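Local coordinates for protein homocysteine S-methyltransferase (Escherichia coli, PDB 5DMM) that transfers a methyl group from S-methylmethionine, or less efficiently from S-adenosylmethionine, to homocysteine, yielding methionine with the help of zinc, at residues Gly137-Arg151 with Pro171-Leu183. Numbering follows the deposited sequence. Where two conformers were deposited one is given.
Sequences GDYHCSVEAFQAFHR and PNFSEIEALAELL. With ZN (zinc ion), chain D.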
ATOM      1  N   GLY A 137     -13.619  -6.762  -8.392  1.00 26.21           N
ATOM      2  CA  GLY A 137     -13.889  -5.411  -8.852  1.00 24.01           C
ATOM      3  C   GLY A 137     -15.246  -5.189  -9.493  1.00 23.92           C
ATOM      4  O   GLY A 137     -15.467  -4.166 -10.141  1.00 22.49           O
ATOM      5  N   ASP A 138     -16.170  -6.127  -9.321  1.00 24.36           N
ATOM      6  CA  ASP A 138     -17.483  -5.942  -9.926  1.00 26.71           C
ATOM      7  C   ASP A 138     -18.426  -5.244  -8.957  1.00 26.20           C
ATOM      8  O   ASP A 138     -19.316  -5.854  -8.379  1.00 26.70           O
ATOM      9  CB  ASP A 138     -18.090  -7.266 -10.389  1.00 29.76           C
ATOM     10  CG  ASP A 138     -19.321  -7.061 -11.280  1.00 37.70           C
ATOM     11  OD1 ASP A 138     -19.648  -5.899 -11.611  1.00 34.93           O
ATOM     12  OD2 ASP A 138     -19.957  -8.062 -11.665  1.00 39.77           O
ATOM     13  N   TYR A 139     -18.204  -3.950  -8.792  1.00 23.12           N
ATOM     14  CA  TYR A 139     -19.102  -3.111  -8.030  1.00 25.47           C
ATOM     15  C   TYR A 139     -19.252  -1.770  -8.735  1.00 28.34           C
ATOM     16  O   TYR A 139     -18.420  -1.399  -9.586  1.00 23.54           O
ATOM     17  CB  TYR A 139     -18.612  -2.938  -6.596  1.00 21.40           C
ATOM     18  CG  TYR A 139     -17.135  -2.641  -6.394  1.00 22.68           C
ATOM     19  CD1 TYR A 139     -16.283  -3.611  -5.870  1.00 22.94           C
ATOM     20  CD2 TYR A 139     -16.603  -1.381  -6.667  1.00 19.57           C
ATOM     21  CE1 TYR A 139     -14.943  -3.344  -5.649  1.00 21.30           C
ATOM     22  CE2 TYR A 139     -15.251  -1.108  -6.447  1.00 16.99           C
ATOM     23  CZ  TYR A 139     -14.437  -2.093  -5.931  1.00 17.37           C
ATOM     24  OH  TYR A 139     -13.118  -1.825  -5.672  1.00 19.03           O
ATOM     25  N   HIS A 140     -20.326  -1.059  -8.405  1.00 22.75           N
ATOM     26  CA  HIS A 140     -20.713   0.120  -9.169  1.00 24.80           C
ATOM     27  C   HIS A 140     -21.025   1.305  -8.260  1.00 29.35           C
ATOM     28  O   HIS A 140     -21.945   1.243  -7.446  1.00 24.76           O
ATOM     29  CB  HIS A 140     -21.924  -0.197 -10.051  1.00 26.48           C
ATOM     30  CG  HIS A 140     -21.680  -1.300 -11.037  1.00 25.11           C
ATOM     31  ND1 HIS A 140     -21.106  -1.082 -12.270  1.00 26.84           N
ATOM     32  CD2 HIS A 140     -21.919  -2.629 -10.962  1.00 26.79           C
ATOM     33  CE1 HIS A 140     -21.006  -2.229 -12.917  1.00 24.65           C
ATOM     34  NE2 HIS A 140     -21.495  -3.184 -12.145  1.00 25.87           N
ATOM     35  N   CYS A 141     -20.243   2.371  -8.406  1.00 23.00           N
ATOM     36  CA  CYS A 141     -20.465   3.614  -7.681  1.00 23.95           C
ATOM     37  C   CYS A 141     -20.277   4.774  -8.644  1.00 26.42           C
ATOM     38  O   CYS A 141     -19.474   4.685  -9.578  1.00 26.30           O
ATOM     39  CB  CYS A 141     -19.496   3.759  -6.500  1.00 23.82           C
ATOM     40  SG  CYS A 141     -19.593   2.459  -5.232  1.00 27.98           S
ATOM     41  N   SER A 142     -20.999   5.869  -8.420  1.00 22.22           N
ATOM     42  CA  SER A 142     -20.743   7.088  -9.182  1.00 22.22           C
ATOM     43  C   SER A 142     -19.355   7.611  -8.833  1.00 21.87           C
ATOM     44  O   SER A 142     -18.786   7.208  -7.817  1.00 21.54           O
ATOM     45  CB  SER A 142     -21.802   8.154  -8.886  1.00 22.25           C
ATOM     46  OG  SER A 142     -21.782   8.500  -7.517  1.00 23.03           O
ATOM     47  N   VAL A 143     -18.807   8.492  -9.666  1.00 22.53           N
ATOM     48  CA  VAL A 143     -17.528   9.111  -9.338  1.00 24.63           C
ATOM     49  C   VAL A 143     -17.639   9.794  -7.983  1.00 22.17           C
ATOM     50  O   VAL A 143     -16.755   9.668  -7.143  1.00 21.13           O
ATOM     51  CB  VAL A 143     -17.082  10.144 -10.393  1.00 27.57           C
ATOM     52  CG1 VAL A 143     -15.821  10.861  -9.938  1.00 26.47           C
ATOM     53  CG2 VAL A 143     -16.867   9.486 -11.733  1.00 24.94           C
ATOM     54  N   GLU A 144     -18.749  10.494  -7.762  1.00 21.15           N
ATOM     55  CA  GLU A 144     -18.960  11.207  -6.503  1.00 21.38           C
ATOM     56  C   GLU A 144     -19.002  10.279  -5.301  1.00 21.03           C
ATOM     57  O   GLU A 144     -18.514  10.629  -4.216  1.00 21.96           O
ATOM     58  CB  GLU A 144     -20.265  12.006  -6.547  1.00 21.90           C
ATOM     59  CG  GLU A 144     -20.255  13.141  -7.533  1.00 24.83           C
ATOM     60  CD  GLU A 144     -20.943  12.785  -8.835  1.00 35.67           C
ATOM     61  OE1 GLU A 144     -20.713  11.666  -9.348  1.00 32.92           O
ATOM     62  OE2 GLU A 144     -21.722  13.624  -9.339  1.00 31.73           O
ATOM     63  N   ALA A 145     -19.617   9.112  -5.481  1.00 18.33           N
ATOM     64  CA  ALA A 145     -19.734   8.142  -4.397  1.00 21.77           C
ATOM     65  C   ALA A 145     -18.371   7.547  -4.052  1.00 17.83           C
ATOM     66  O   ALA A 145     -18.027   7.415  -2.879  1.00 19.51           O
ATOM     67  CB  ALA A 145     -20.720   7.029  -4.766  1.00 21.53           C
ATOM     68  N   PHE A 146     -17.612   7.177  -5.078  1.00 17.38           N
ATOM     69  CA  PHE A 146     -16.241   6.712  -4.855  1.00 18.89           C
ATOM     70  C   PHE A 146     -15.441   7.789  -4.137  1.00 19.38           C
ATOM     71  O   PHE A 146     -14.719   7.510  -3.181  1.00 18.46           O
ATOM     72  CB  PHE A 146     -15.538   6.372  -6.179  1.00 17.69           C
ATOM     73  CG  PHE A 146     -15.857   5.000  -6.721  1.00 17.61           C
ATOM     74  CD1 PHE A 146     -15.860   3.885  -5.895  1.00 20.87           C
ATOM     75  CD2 PHE A 146     -16.114   4.830  -8.078  1.00 19.70           C
ATOM     76  CE1 PHE A 146     -16.134   2.617  -6.417  1.00 19.71           C
ATOM     77  CE2 PHE A 146     -16.392   3.571  -8.604  1.00 20.22           C
ATOM     78  CZ  PHE A 146     -16.400   2.466  -7.777  1.00 20.97           C
ATOM     79  N   GLN A 147     -15.553   9.022  -4.625  1.00 17.58           N
ATOM     80  CA  GLN A 147     -14.783  10.111  -4.044  1.00 18.25           C
ATOM     81  C   GLN A 147     -15.235  10.409  -2.611  1.00 19.24           C
ATOM     82  O   GLN A 147     -14.396  10.668  -1.742  1.00 18.71           O
ATOM     83  CB  GLN A 147     -14.860  11.347  -4.946  1.00 19.48           C
ATOM     84  CG  GLN A 147     -14.063  11.177  -6.241  1.00 18.20           C
ATOM     85  CD  GLN A 147     -14.104  12.382  -7.149  1.00 23.38           C
ATOM     86  OE1 GLN A 147     -15.010  13.213  -7.055  1.00 22.73           O
ATOM     87  NE2 GLN A 147     -13.128  12.479  -8.057  1.00 19.15           N
ATOM     88  N   ALA A 148     -16.538  10.345  -2.343  1.00 19.44           N
ATOM     89  CA  ALA A 148     -17.029  10.526  -0.970  1.00 18.90           C
ATOM     90  C   ALA A 148     -16.532   9.425  -0.031  1.00 20.25           C
ATOM     91  O   ALA A 148     -16.269   9.675   1.153  1.00 20.21           O
ATOM     92  CB  ALA A 148     -18.553  10.579  -0.949  1.00 21.52           C
ATOM     93  N   PHE A 149     -16.417   8.206  -0.557  1.00 19.39           N
ATOM     94  CA  PHE A 149     -15.907   7.075   0.220  1.00 20.48           C
ATOM     95  C   PHE A 149     -14.442   7.276   0.584  1.00 18.47           C
ATOM     96  O   PHE A 149     -14.039   7.036   1.720  1.00 17.24           O
ATOM     97  CB  PHE A 149     -16.070   5.759  -0.556  1.00 18.50           C
ATOM     98  CG  PHE A 149     -15.312   4.595   0.037  1.00 17.76           C
ATOM     99  CD1 PHE A 149     -15.812   3.902   1.129  1.00 17.36           C
ATOM    100  CD2 PHE A 149     -14.115   4.183  -0.512  1.00 16.67           C
ATOM    101  CE1 PHE A 149     -15.125   2.827   1.672  1.00 19.60           C
ATOM    102  CE2 PHE A 149     -13.416   3.096   0.022  1.00 17.53           C
ATOM    103  CZ  PHE A 149     -13.921   2.423   1.115  1.00 18.03           C
ATOM    104  N   HIS A 150     -13.653   7.729  -0.386  1.00 17.38           N
ATOM    105  CA  HIS A 150     -12.212   7.822  -0.204  1.00 16.25           C
ATOM    106  C   HIS A 150     -11.718   9.116   0.442  1.00 17.30           C
ATOM    107  O   HIS A 150     -10.685   9.116   1.102  1.00 13.24           O
ATOM    108  CB  HIS A 150     -11.516   7.675  -1.556  1.00 14.60           C
ATOM    109  CG  HIS A 150     -11.399   6.266  -2.028  1.00 17.05           C
ATOM    110  ND1 HIS A 150     -10.610   5.330  -1.388  1.00 17.50           N
ATOM    111  CD2 HIS A 150     -11.977   5.623  -3.071  1.00 17.37           C
ATOM    112  CE1 HIS A 150     -10.692   4.179  -2.034  1.00 17.81           C
ATOM    113  NE2 HIS A 150     -11.518   4.330  -3.053  1.00 17.02           N
ATOM    114  N   ARG A 151     -12.442  10.213   0.225  0.57 13.93           N
ATOM    115  CA  ARG A 151     -11.974  11.542   0.641  0.57 14.83           C
ATOM    116  C   ARG A 151     -11.520  11.680   2.109  0.57 11.94           C
ATOM    117  O   ARG A 151     -10.415  12.170   2.348  0.57 12.99           O
ATOM    118  CB  ARG A 151     -13.054  12.598   0.347  0.57 18.23           C
ATOM    119  CG  ARG A 151     -12.657  14.005   0.771  0.57 20.50           C
ATOM    120  CD  ARG A 151     -13.683  15.054   0.306  0.57 20.19           C
ATOM    121  NE  ARG A 151     -13.755  15.152  -1.152  0.57 22.52           N
ATOM    122  CZ  ARG A 151     -14.801  14.763  -1.877  0.57 28.34           C
ATOM    123  NH1 ARG A 151     -15.874  14.260  -1.281  0.57 28.67           N
ATOM    124  NH2 ARG A 151     -14.777  14.884  -3.198  0.57 29.60           N
ATOM    125  N   PRO A 171      -8.976  -3.122  -7.920  1.00 19.22           N
ATOM    126  CA  PRO A 171      -9.483  -4.043  -8.942  1.00 18.90           C
ATOM    127  C   PRO A 171     -10.359  -3.397 -10.007  1.00 21.51           C
ATOM    128  O   PRO A 171     -10.695  -4.060 -10.987  1.00 19.02           O
ATOM    129  CB  PRO A 171     -10.326  -5.003  -8.121  1.00 22.28           C
ATOM    130  CG  PRO A 171     -10.960  -4.070  -7.085  1.00 21.87           C
ATOM    131  CD  PRO A 171      -9.940  -2.971  -6.812  1.00 18.70           C
ATOM    132  N   ASN A 172     -10.738  -2.140  -9.791  1.00 20.84           N
ATOM    133  CA  ASN A 172     -11.809  -1.487 -10.533  1.00 19.67           C
ATOM    134  C   ASN A 172     -11.342  -0.190 -11.195  1.00 18.95           C
ATOM    135  O   ASN A 172     -10.850   0.723 -10.526  1.00 17.86           O
ATOM    136  CB  ASN A 172     -12.987  -1.220  -9.581  1.00 19.73           C
ATOM    137  CG  ASN A 172     -14.171  -0.576 -10.271  1.00 21.25           C
ATOM    138  OD1 ASN A 172     -14.137   0.609 -10.606  1.00 20.79           O
ATOM    139  ND2 ASN A 172     -15.239  -1.352 -10.465  1.00 22.91           N
ATOM    140  N   PHE A 173     -11.496  -0.124 -12.515  1.00 20.41           N
ATOM    141  CA  PHE A 173     -11.019   0.997 -13.325  1.00 21.49           C
ATOM    142  C   PHE A 173     -11.742   2.298 -13.025  1.00 19.50           C
ATOM    143  O   PHE A 173     -11.105   3.352 -12.927  1.00 18.82           O
ATOM    144  CB  PHE A 173     -11.160   0.652 -14.813  1.00 21.35           C
ATOM    145  CG  PHE A 173     -10.494   1.626 -15.740  1.00 24.09           C
ATOM    146  CD1 PHE A 173      -9.202   2.063 -15.511  1.00 26.36           C
ATOM    147  CD2 PHE A 173     -11.152   2.073 -16.876  1.00 31.53           C
ATOM    148  CE1 PHE A 173      -8.581   2.957 -16.388  1.00 27.41           C
ATOM    149  CE2 PHE A 173     -10.538   2.963 -17.758  1.00 34.88           C
ATOM    150  CZ  PHE A 173      -9.252   3.408 -17.508  1.00 28.20           C
ATOM    151  N   SER A 174     -13.064   2.242 -12.880  1.00 21.83           N
ATOM    152  CA  SER A 174     -13.815   3.471 -12.638  1.00 22.09           C
ATOM    153  C   SER A 174     -13.410   4.063 -11.287  1.00 17.52           C
ATOM    154  O   SER A 174     -13.315   5.279 -11.142  1.00 20.99           O
ATOM    155  CB  SER A 174     -15.331   3.225 -12.706  1.00 24.76           C
ATOM    156  OG  SER A 174     -15.795   2.462 -11.606  1.00 34.34           O
ATOM    157  N   GLU A 175     -13.123   3.205 -10.310  1.00 16.66           N
ATOM    158  CA  GLU A 175     -12.657   3.688  -9.007  1.00 17.07           C
ATOM    159  C   GLU A 175     -11.233   4.262  -9.115  1.00 16.41           C
ATOM    160  O   GLU A 175     -10.908   5.270  -8.492  1.00 16.11           O
ATOM    161  CB  GLU A 175     -12.717   2.566  -7.967  1.00 17.74           C
ATOM    162  CG  GLU A 175     -12.083   2.924  -6.624  1.00 15.46           C
ATOM    163  CD  GLU A 175     -12.151   1.789  -5.620  1.00 17.84           C
ATOM    164  OE1 GLU A 175     -12.185   0.607  -6.033  1.00 18.06           O
ATOM    165  OE2 GLU A 175     -12.178   2.087  -4.408  1.00 18.14           O
ATOM    166  N   ILE A 176     -10.392   3.636  -9.931  1.00 14.03           N
ATOM    167  CA  ILE A 176      -9.048   4.155 -10.156  1.00 13.73           C
ATOM    168  C   ILE A 176      -9.109   5.573 -10.737  1.00 17.03           C
ATOM    169  O   ILE A 176      -8.371   6.460 -10.297  1.00 17.21           O
ATOM    170  CB  ILE A 176      -8.237   3.208 -11.074  1.00 16.80           C
ATOM    171  CG1 ILE A 176      -7.849   1.942 -10.283  1.00 17.77           C
ATOM    172  CG2 ILE A 176      -7.002   3.921 -11.606  1.00 16.60           C
ATOM    173  CD1 ILE A 176      -7.370   0.785 -11.151  1.00 18.47           C
ATOM    174  N   GLU A 177     -10.000   5.795 -11.705  1.00 19.28           N
ATOM    175  CA  GLU A 177     -10.204   7.130 -12.275  1.00 20.46           C
ATOM    176  C   GLU A 177     -10.647   8.141 -11.222  1.00 15.72           C
ATOM    177  O   GLU A 177     -10.103   9.241 -11.127  1.00 18.23           O
ATOM    178  CB  GLU A 177     -11.255   7.089 -13.388  1.00 23.40           C
ATOM    179  CG  GLU A 177     -10.996   6.080 -14.479  1.00 30.07           C
ATOM    180  CD  GLU A 177     -12.188   5.907 -15.404  1.00 35.10           C
ATOM    181  OE1 GLU A 177     -13.072   6.796 -15.427  1.00 42.31           O
ATOM    182  OE2 GLU A 177     -12.241   4.876 -16.109  1.00 41.80           O
ATOM    183  N   ALA A 178     -11.656   7.757 -10.449  1.00 16.97           N
ATOM    184  CA  ALA A 178     -12.195   8.598  -9.377  1.00 17.64           C
ATOM    185  C   ALA A 178     -11.110   8.985  -8.381  1.00 15.17           C
ATOM    186  O   ALA A 178     -11.006  10.146  -7.956  1.00 16.75           O
ATOM    187  CB  ALA A 178     -13.333   7.880  -8.661  1.00 17.14           C
ATOM    188  N   LEU A 179     -10.279   8.013  -8.032  1.00 17.57           N
ATOM    189  CA  LEU A 179      -9.173   8.228  -7.104  1.00 15.78           C
ATOM    190  C   LEU A 179      -8.081   9.147  -7.675  1.00 17.17           C
ATOM    191  O   LEU A 179      -7.555  10.000  -6.964  1.00 17.02           O
ATOM    192  CB  LEU A 179      -8.571   6.871  -6.709  1.00 19.29           C
ATOM    193  CG  LEU A 179      -7.945   6.657  -5.335  1.00 23.30           C
ATOM    194  CD1 LEU A 179      -8.853   7.140  -4.234  1.00 21.47           C
ATOM    195  CD2 LEU A 179      -7.629   5.166  -5.133  1.00 18.30           C
ATOM    196  N   ALA A 180      -7.727   8.973  -8.945  1.00 15.81           N
ATOM    197  CA  ALA A 180      -6.740   9.854  -9.568  1.00 15.13           C
ATOM    198  C   ALA A 180      -7.281  11.282  -9.632  1.00 17.13           C
ATOM    199  O   ALA A 180      -6.553  12.250  -9.383  1.00 18.97           O
ATOM    200  CB  ALA A 180      -6.369   9.356 -10.968  1.00 15.39           C
ATOM    201  N   GLU A 181      -8.563  11.408  -9.955  1.00 17.62           N
ATOM    202  CA  GLU A 181      -9.221  12.716  -9.955  1.00 20.40           C
ATOM    203  C   GLU A 181      -9.198  13.354  -8.562  1.00 19.96           C
ATOM    204  O   GLU A 181      -8.861  14.526  -8.401  1.00 18.24           O
ATOM    205  CB  GLU A 181     -10.666  12.587 -10.440  1.00 21.04           C
ATOM    206  CG  GLU A 181     -10.817  12.385 -11.941  1.00 25.79           C
ATOM    207  CD  GLU A 181     -10.703  13.686 -12.717  1.00 35.58           C
ATOM    208  OE1 GLU A 181     -11.622  14.539 -12.598  1.00 34.13           O
ATOM    209  OE2 GLU A 181      -9.695  13.851 -13.448  1.00 32.01           O
ATOM    210  N   LEU A 182      -9.569  12.564  -7.562  1.00 18.82           N
ATOM    211  CA  LEU A 182      -9.571  13.013  -6.169  1.00 16.68           C
ATOM    212  C   LEU A 182      -8.222  13.593  -5.723  1.00 20.14           C
ATOM    213  O   LEU A 182      -8.172  14.615  -5.037  1.00 17.74           O
ATOM    214  CB  LEU A 182      -9.970  11.857  -5.249  1.00 16.70           C
ATOM    215  CG  LEU A 182      -9.982  12.171  -3.748  1.00 15.66           C
ATOM    216  CD1 LEU A 182     -10.917  13.339  -3.433  1.00 20.77           C
ATOM    217  CD2 LEU A 182     -10.391  10.941  -2.952  1.00 15.98           C
ATOM    218  N   LEU A 183      -7.126  12.949  -6.109  1.00 15.27           N
ATOM    219  CA  LEU A 183      -5.805  13.385  -5.667  1.00 14.65           C
ATOM    220  C   LEU A 183      -5.426  14.776  -6.165  1.00 15.66           C
ATOM    221  O   LEU A 183      -4.654  15.470  -5.511  1.00 15.88           O
ATOM    222  CB  LEU A 183      -4.723  12.377  -6.107  1.00 18.13           C
ATOM    223  CG  LEU A 183      -4.851  11.048  -5.363  1.00 23.83           C
ATOM    224  CD1 LEU A 183      -3.651  10.166  -5.652  1.00 30.75           C
ATOM    225  CD2 LEU A 183      -5.025  11.274  -3.869  1.00 27.52           C
TER
HETATM  226 ZN    ZN D 503     -21.505  11.312 -11.238  0.55 24.32          ZN
HETATM  227  O   HOH W   1     -18.439   1.826 -10.885  1.00 32.29           O
HETATM  228  O   HOH W   2     -20.869   9.070 -12.196  1.00 22.63           O
HETATM  229  O   HOH W   3     -13.616  14.715 -10.063  1.00 31.86           O
HETATM  230  O   HOH W   4     -23.596  11.171 -11.093  1.00 25.62           O
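Gly137 lies against Pro171, Gly137 CA being 3.7 Å from Pro171 CB, where the loops leading into two successive helices of this TIM-type barrel, 143-159 and 173-183, meet. Gly137 O accepts a 2.8 Å hydrogen bond from Asn172 ND2 and lies close to the plane of the asparagine amide. Asn172 stands at the N-cap of helix 173-183: OD1 accepts from Glu175 N and from the Ser174 hydroxyl while ND2 reaches over to the loop. An alanine here would probably leave Gly137 O without this donor and Glu175 N without its cap. Tyr139 follows, with its ring nearly parallel to the Asn172 amide, and its OH donates to Glu175 OE1 (2.6 Å) on the syn side. Where the helices themselves meet, the axes of 143-151 and 173-183 pass 8.9 Å apart, crossing at -61°, and Ala178 CB touches Val143 CG1 (4.1 Å) and then Phe146 CB (3.6 Å). Between the loop and the helix, Phe146 is sandwiched: Cys141 CB sits over the centre of one face and Glu175 CB over the other, 3.7 Å from the ring centroid, while Ser174 OG comes in at the edge. Next to Phe146, Gln147, extended beyond CG, donates a 3.2 Å hydrogen bond from NE2 to Ala178 O, in the carbonyl plane and on a lone pair. His150 completes the hold on buried Glu175, whose carboxylate also accepts from Tyr125 N. Leu179 CD1 covers one face of the imidazole and Phe149 the other, and His150 NE2 donates in the ring plane to the anti lone pair of Glu175 OE2 at 2.7 Å.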